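Side-chain contacts in acyl-coenzyme A oxidase 1 (Yarrowia lipolytica, PDB 5Y9D), which uses FAD to oxidise saturated acyl-CoAs to (2E)-enoyl-CoAs, passing the electrons to oxygen to give hydrogen peroxide in peroxisomal fatty acid beta-oxidation: residues 539-542 / 543-547; 560-563 / 564-568. All blocks are in the same frame, centred on the assembly; numbering follows the deposited sequence.

Contact 1: residues 539-542 / 543-547; sequences DKYQ and ELVKT
The aromatic ring of Y541 receives the CG2 methyl of V545 over one face, the tightly packed part of this i/i+4 contact. CG2 of V545 lies 3.6 Å from the centroid of the Y541 ring, close to its normal, in a CH-pi contact. The methyl is shifted toward the phenol end, where Y541 CZ is 3.4 Å from V545 CG2. Y541 holds CG anti to its backbone nitrogen (chi1 170°), which sends the ring along the helix toward V545. The backbone bond from V545 N to Y541 O is 2.9 Å, and that from L544 N to K540 O is 3.0 Å. Y541 also stacks on F554 and touches V479 and L483 of helix 467-486, while L544 lies against A553 and E556.

The solvent side is instead a cluster of charged groups without apolar packing around it. There E543 folds back over the preceding turn, bent at chi2, and its OE2 comes within 3.0 Å of D539 OD2. One of the acids is probably protonated, consistent with E543 OE2 lying 2.8 Å from D539 O. K540 NZ stays 4.8 Å from E543 OE1, near enough that it could temper the negative charge but not in contact. The result is an i/i+4 side-chain ladder along the C-terminal part of helix 519-544, packing Y541 onto helices 467-486 and 550-556 and leaving the acids at the surface.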
loop_
_atom_site.group_PDB
_atom_site.type_symbol
_atom_site.label_atom_id
_atom_site.label_comp_id
_atom_site.label_asym_id
_atom_site.label_seq_id
_atom_site.Cartn_x
_atom_site.Cartn_y
_atom_site.Cartn_z
ATOM N N ASP A 539 -20.639 -14.766 -24.425
ATOM C CA ASP A 539 -21.718 -14.290 -25.275
ATOM C C ASP A 539 -21.375 -12.989 -26.004
ATOM O O ASP A 539 -21.505 -12.934 -27.221
ATOM C CB ASP A 539 -23.018 -14.113 -24.473
ATOM C CG ASP A 539 -24.252 -14.299 -25.323
ATOM O OD1 ASP A 539 -24.462 -15.432 -25.814
ATOM O OD2 ASP A 539 -25.003 -13.315 -25.499
ATOM N N LYS A 540 -20.958 -11.951 -25.273
ATOM C CA LYS A 540 -20.608 -10.680 -25.905
ATOM C C LYS A 540 -19.503 -10.878 -26.934
ATOM O O LYS A 540 -19.498 -10.231 -27.978
ATOM C CB LYS A 540 -20.169 -9.634 -24.885
ATOM C CG LYS A 540 -21.260 -9.138 -23.939
ATOM C CD LYS A 540 -22.194 -8.120 -24.591
ATOM C CE LYS A 540 -22.701 -7.091 -23.579
ATOM N NZ LYS A 540 -23.464 -5.993 -24.243
ATOM N N TYR A 541 -18.575 -11.776 -26.649
ATOM C CA TYR A 541 -17.418 -11.991 -27.524
ATOM C C TYR A 541 -17.870 -12.516 -28.856
ATOM O O TYR A 541 -17.474 -11.997 -29.878
ATOM C CB TYR A 541 -16.397 -12.936 -26.870
ATOM C CG TYR A 541 -15.274 -13.435 -27.760
ATOM C CD1 TYR A 541 -14.100 -12.695 -27.951
ATOM C CD2 TYR A 541 -15.361 -14.671 -28.373
ATOM C CE1 TYR A 541 -13.062 -13.178 -28.753
ATOM C CE2 TYR A 541 -14.330 -15.158 -29.159
ATOM C CZ TYR A 541 -13.200 -14.411 -29.352
ATOM O OH TYR A 541 -12.232 -14.950 -30.146
ATOM N N GLN A 542 -18.717 -13.537 -28.833
ATOM C CA GLN A 542 -19.296 -14.115 -30.061
ATOM C C GLN A 542 -19.933 -13.042 -30.967
ATOM O O GLN A 542 -19.624 -12.972 -32.160
ATOM C CB GLN A 542 -20.341 -15.146 -29.685
ATOM C CG GLN A 542 -19.784 -16.380 -29.003
ATOM C CD GLN A 542 -20.832 -17.101 -28.179
ATOM O OE1 GLN A 542 -21.497 -16.510 -27.323
ATOM N NE2 GLN A 542 -20.981 -18.389 -28.432
ATOM N N GLU A 543 -20.795 -12.208 -30.376
ATOM C CA GLU A 543 -21.397 -11.059 -31.059
ATOM C C GLU A 543 -20.335 -10.133 -31.643
ATOM O O GLU A 543 -20.512 -9.604 -32.727
ATOM C CB GLU A 543 -22.252 -10.211 -30.109
ATOM C CG GLU A 543 -23.454 -10.886 -29.461
ATOM C CD GLU A 543 -23.700 -10.342 -28.049
ATOM O OE1 GLU A 543 -23.942 -9.116 -27.910
ATOM O OE2 GLU A 543 -23.626 -11.135 -27.071
ATOM N N LEU A 544 -19.250 -9.915 -30.909
ATOM C CA LEU A 544 -18.210 -8.990 -31.355
ATOM C C LEU A 544 -17.370 -9.539 -32.493
ATOM O O LEU A 544 -17.068 -8.812 -33.430
ATOM C CB LEU A 544 -17.323 -8.570 -30.195
ATOM C CG LEU A 544 -18.032 -7.583 -29.273
ATOM C CD1 LEU A 544 -17.323 -7.453 -27.926
ATOM C CD2 LEU A 544 -18.175 -6.221 -29.938
ATOM N N VAL A 545 -17.035 -10.821 -32.451
ATOM C CA VAL A 545 -16.197 -11.422 -33.495
ATOM C C VAL A 545 -16.862 -11.402 -34.887
ATOM O O VAL A 545 -16.245 -11.774 -35.887
ATOM C CB VAL A 545 -15.748 -12.851 -33.081
ATOM C CG1 VAL A 545 -15.078 -13.623 -34.221
ATOM C CG2 VAL A 545 -14.773 -12.756 -31.917
ATOM N N LYS A 546 -18.108 -10.953 -34.968
ATOM C CA LYS A 546 -18.759 -10.821 -36.263
ATOM C C LYS A 546 -18.225 -9.651 -37.079
ATOM O O LYS A 546 -18.188 -9.740 -38.296
ATOM C CB LYS A 546 -20.274 -10.744 -36.102
ATOM C CG LYS A 546 -20.894 -12.047 -35.591
ATOM C CD LYS A 546 -20.442 -13.265 -36.406
ATOM C CE LYS A 546 -21.521 -14.336 -36.514
ATOM N NZ LYS A 546 -22.117 -14.695 -35.196
ATOM N N THR A 547 -17.787 -8.579 -36.422
ATOM C CA THR A 547 -17.093 -7.498 -37.121
ATOM C C THR A 547 -15.577 -7.452 -36.792
ATOM O O THR A 547 -14.716 -7.296 -37.689
ATOM C CB THR A 547 -17.730 -6.105 -36.861
ATOM O OG1 THR A 547 -16.686 -5.148 -36.614
ATOM C CG2 THR A 547 -18.727 -6.103 -35.678
#

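Contact 2: residues 560-563 / 564-568; sequences QRFQ and CARIH
C564 packs back on Q560 across one turn of helix 558-581, an alpha-helix packed among other helices of the C-terminal region of the oxidase. The amide of C564 binds the carbonyl of Q560. With SG anti to the carbonyl carbon of its own residue (chi1 -61°), C564 SG lies 3.1 Å from Q560 O. Both side chains also touch T537 of helix 519-544.

At R561 the carbonyl takes the amide of A565, with A565 N to R561 O 3.1 Å, and more weakly that of C564. The R561 side chain leads away from the following turn to S558 and comes within about 6 Å of a bound FAD.

F562 stands with CG anti to its backbone nitrogen (chi1 176°), and its ring reaches forward to R566. F562 CE2 lies 3.9 Å from R566 NE, and the ring and guanidinium planes are almost perpendicular, 87° apart. The backbones of the two residues are joined by a hydrogen bond, R566 N to F562 O, 2.9 Å. The ring also packs on W426 and on Y356 of the second subunit, so F562 reaches the subunit interface.

Q563 bends at chi2 and runs beside R566, pointing the same way. The R566 guanidinium has its salt-bridge partner in D607, through NH1. I567 follows on the adjoining side of the helix; its amide makes a nearly straight bond, I567 N to Q563 O, 3.0 Å, and its CG1 closes on the same carbonyl. Over one face of the R566 guanidinium, offset toward its rim, Q563 OE1 lies 3.6 Å from R566 NH1.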
loop_
_atom_site.group_PDB
_atom_site.type_symbol
_atom_site.label_atom_id
_atom_site.label_comp_id
_atom_site.label_asym_id
_atom_site.label_seq_id
_atom_site.Cartn_x
_atom_site.Cartn_y
_atom_site.Cartn_z
ATOM N N GLN A 560 -14.663 -6.858 -18.527
ATOM C CA GLN A 560 -15.314 -8.145 -18.348
ATOM C C GLN A 560 -14.333 -9.270 -18.060
ATOM O O GLN A 560 -14.609 -10.137 -17.259
ATOM C CB GLN A 560 -16.171 -8.485 -19.566
ATOM C CG GLN A 560 -17.464 -7.702 -19.659
ATOM C CD GLN A 560 -17.285 -6.336 -20.284
ATOM O OE1 GLN A 560 -16.200 -5.975 -20.714
ATOM N NE2 GLN A 560 -18.355 -5.569 -20.332
ATOM N N ARG A 561 -13.198 -9.258 -18.740
ATOM C CA ARG A 561 -12.180 -10.267 -18.530
ATOM C C ARG A 561 -11.624 -10.217 -17.118
ATOM O O ARG A 561 -11.376 -11.244 -16.521
ATOM C CB ARG A 561 -11.061 -10.140 -19.557
ATOM C CG ARG A 561 -11.377 -10.786 -20.889
ATOM C CD ARG A 561 -10.193 -10.738 -21.828
ATOM N NE ARG A 561 -9.792 -9.375 -22.126
ATOM C CZ ARG A 561 -8.620 -9.037 -22.644
ATOM N NH1 ARG A 561 -7.726 -9.962 -22.921
ATOM N NH2 ARG A 561 -8.342 -7.772 -22.888
ATOM N N PHE A 562 -11.423 -9.017 -16.596
ATOM C CA PHE A 562 -11.002 -8.824 -15.213
ATOM C C PHE A 562 -12.003 -9.452 -14.260
ATOM O O PHE A 562 -11.635 -10.279 -13.439
ATOM C CB PHE A 562 -10.813 -7.338 -14.853
ATOM C CG PHE A 562 -10.465 -7.104 -13.401
ATOM C CD1 PHE A 562 -9.144 -7.198 -12.955
ATOM C CD2 PHE A 562 -11.449 -6.820 -12.476
ATOM C CE1 PHE A 562 -8.827 -6.986 -11.609
ATOM C CE2 PHE A 562 -11.143 -6.617 -11.138
ATOM C CZ PHE A 562 -9.840 -6.707 -10.703
ATOM N N GLN A 563 -13.263 -9.068 -14.379
ATOM C CA GLN A 563 -14.297 -9.637 -13.515
ATOM C C GLN A 563 -14.246 -11.150 -13.452
ATOM O O GLN A 563 -14.332 -11.733 -12.366
ATOM C CB GLN A 563 -15.670 -9.187 -13.950
ATOM C CG GLN A 563 -16.092 -7.879 -13.301
ATOM C CD GLN A 563 -16.529 -8.099 -11.860
ATOM O OE1 GLN A 563 -15.727 -8.508 -11.000
ATOM N NE2 GLN A 563 -17.807 -7.852 -11.589
ATOM N N CYS A 564 -14.038 -11.788 -14.594
ATOM C CA CYS A 564 -14.100 -13.230 -14.647
ATOM C C CYS A 564 -12.906 -13.870 -13.966
ATOM O O CYS A 564 -13.039 -14.854 -13.240
ATOM C CB CYS A 564 -14.224 -13.688 -16.103
ATOM S SG CYS A 564 -15.724 -13.042 -16.891
ATOM N N ALA A 565 -11.738 -13.284 -14.189
ATOM C CA ALA A 565 -10.523 -13.758 -13.576
ATOM C C ALA A 565 -10.729 -13.704 -12.103
ATOM O O ALA A 565 -10.427 -14.647 -11.386
ATOM C CB ALA A 565 -9.349 -12.878 -13.969
ATOM N N ARG A 566 -11.286 -12.590 -11.660
ATOM C CA ARG A 566 -11.418 -12.333 -10.247
ATOM C C ARG A 566 -12.316 -13.316 -9.569
ATOM O O ARG A 566 -11.889 -13.870 -8.588
ATOM C CB ARG A 566 -11.942 -10.921 -9.951
ATOM C CG ARG A 566 -11.543 -10.453 -8.552
ATOM C CD ARG A 566 -12.684 -9.826 -7.825
ATOM N NE ARG A 566 -12.688 -8.387 -7.981
ATOM C CZ ARG A 566 -13.767 -7.624 -7.788
ATOM N NH1 ARG A 566 -14.936 -8.191 -7.462
ATOM N NH2 ARG A 566 -13.678 -6.293 -7.928
ATOM N N ILE A 567 -13.561 -13.486 -10.052
ATOM C CA ILE A 567 -14.487 -14.445 -9.426
ATOM C C ILE A 567 -13.991 -15.890 -9.527
ATOM O O ILE A 567 -14.111 -16.639 -8.587
ATOM C CB ILE A 567 -15.921 -14.454 -9.997
ATOM C CG1 ILE A 567 -16.397 -13.075 -10.421
ATOM C CG2 ILE A 567 -16.898 -14.999 -8.956
ATOM C CD1 ILE A 567 -16.356 -12.060 -9.301
ATOM N N HIS A 568 -13.444 -16.281 -10.663
ATOM C CA HIS A 568 -13.092 -17.693 -10.890
ATOM C C HIS A 568 -11.892 -18.091 -10.034
ATOM O O HIS A 568 -11.833 -19.184 -9.484
ATOM C CB HIS A 568 -12.768 -17.921 -12.370
ATOM C CG HIS A 568 -11.925 -19.131 -12.622
ATOM N ND1 HIS A 568 -12.434 -20.407 -12.611
ATOM C CD2 HIS A 568 -10.600 -19.260 -12.841
ATOM C CE1 HIS A 568 -11.464 -21.273 -12.839
ATOM N NE2 HIS A 568 -10.341 -20.604 -12.971
#

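In the fold
Contacts 1 and 2 follow in series along the chain, with centres 18 Å apart and nearest atoms about 6 Å apart, without touching. Contact 1 lies toward the C-terminal end of helix 519-544 near the surface, its centre 35 Å from the chain centre; the short helix 550-556 then leads into helix 558-581, whose early turns hold contact 2, centred 19 Å from that point. Both lie in the C-terminal acyl-CoA oxidase region, and both pack against helix 467-486, which therefore links them. Together they trace a path inward from the solvent-exposed end of one helix to a partly buried turn of helix 558-581, close to FAD and to the second subunit.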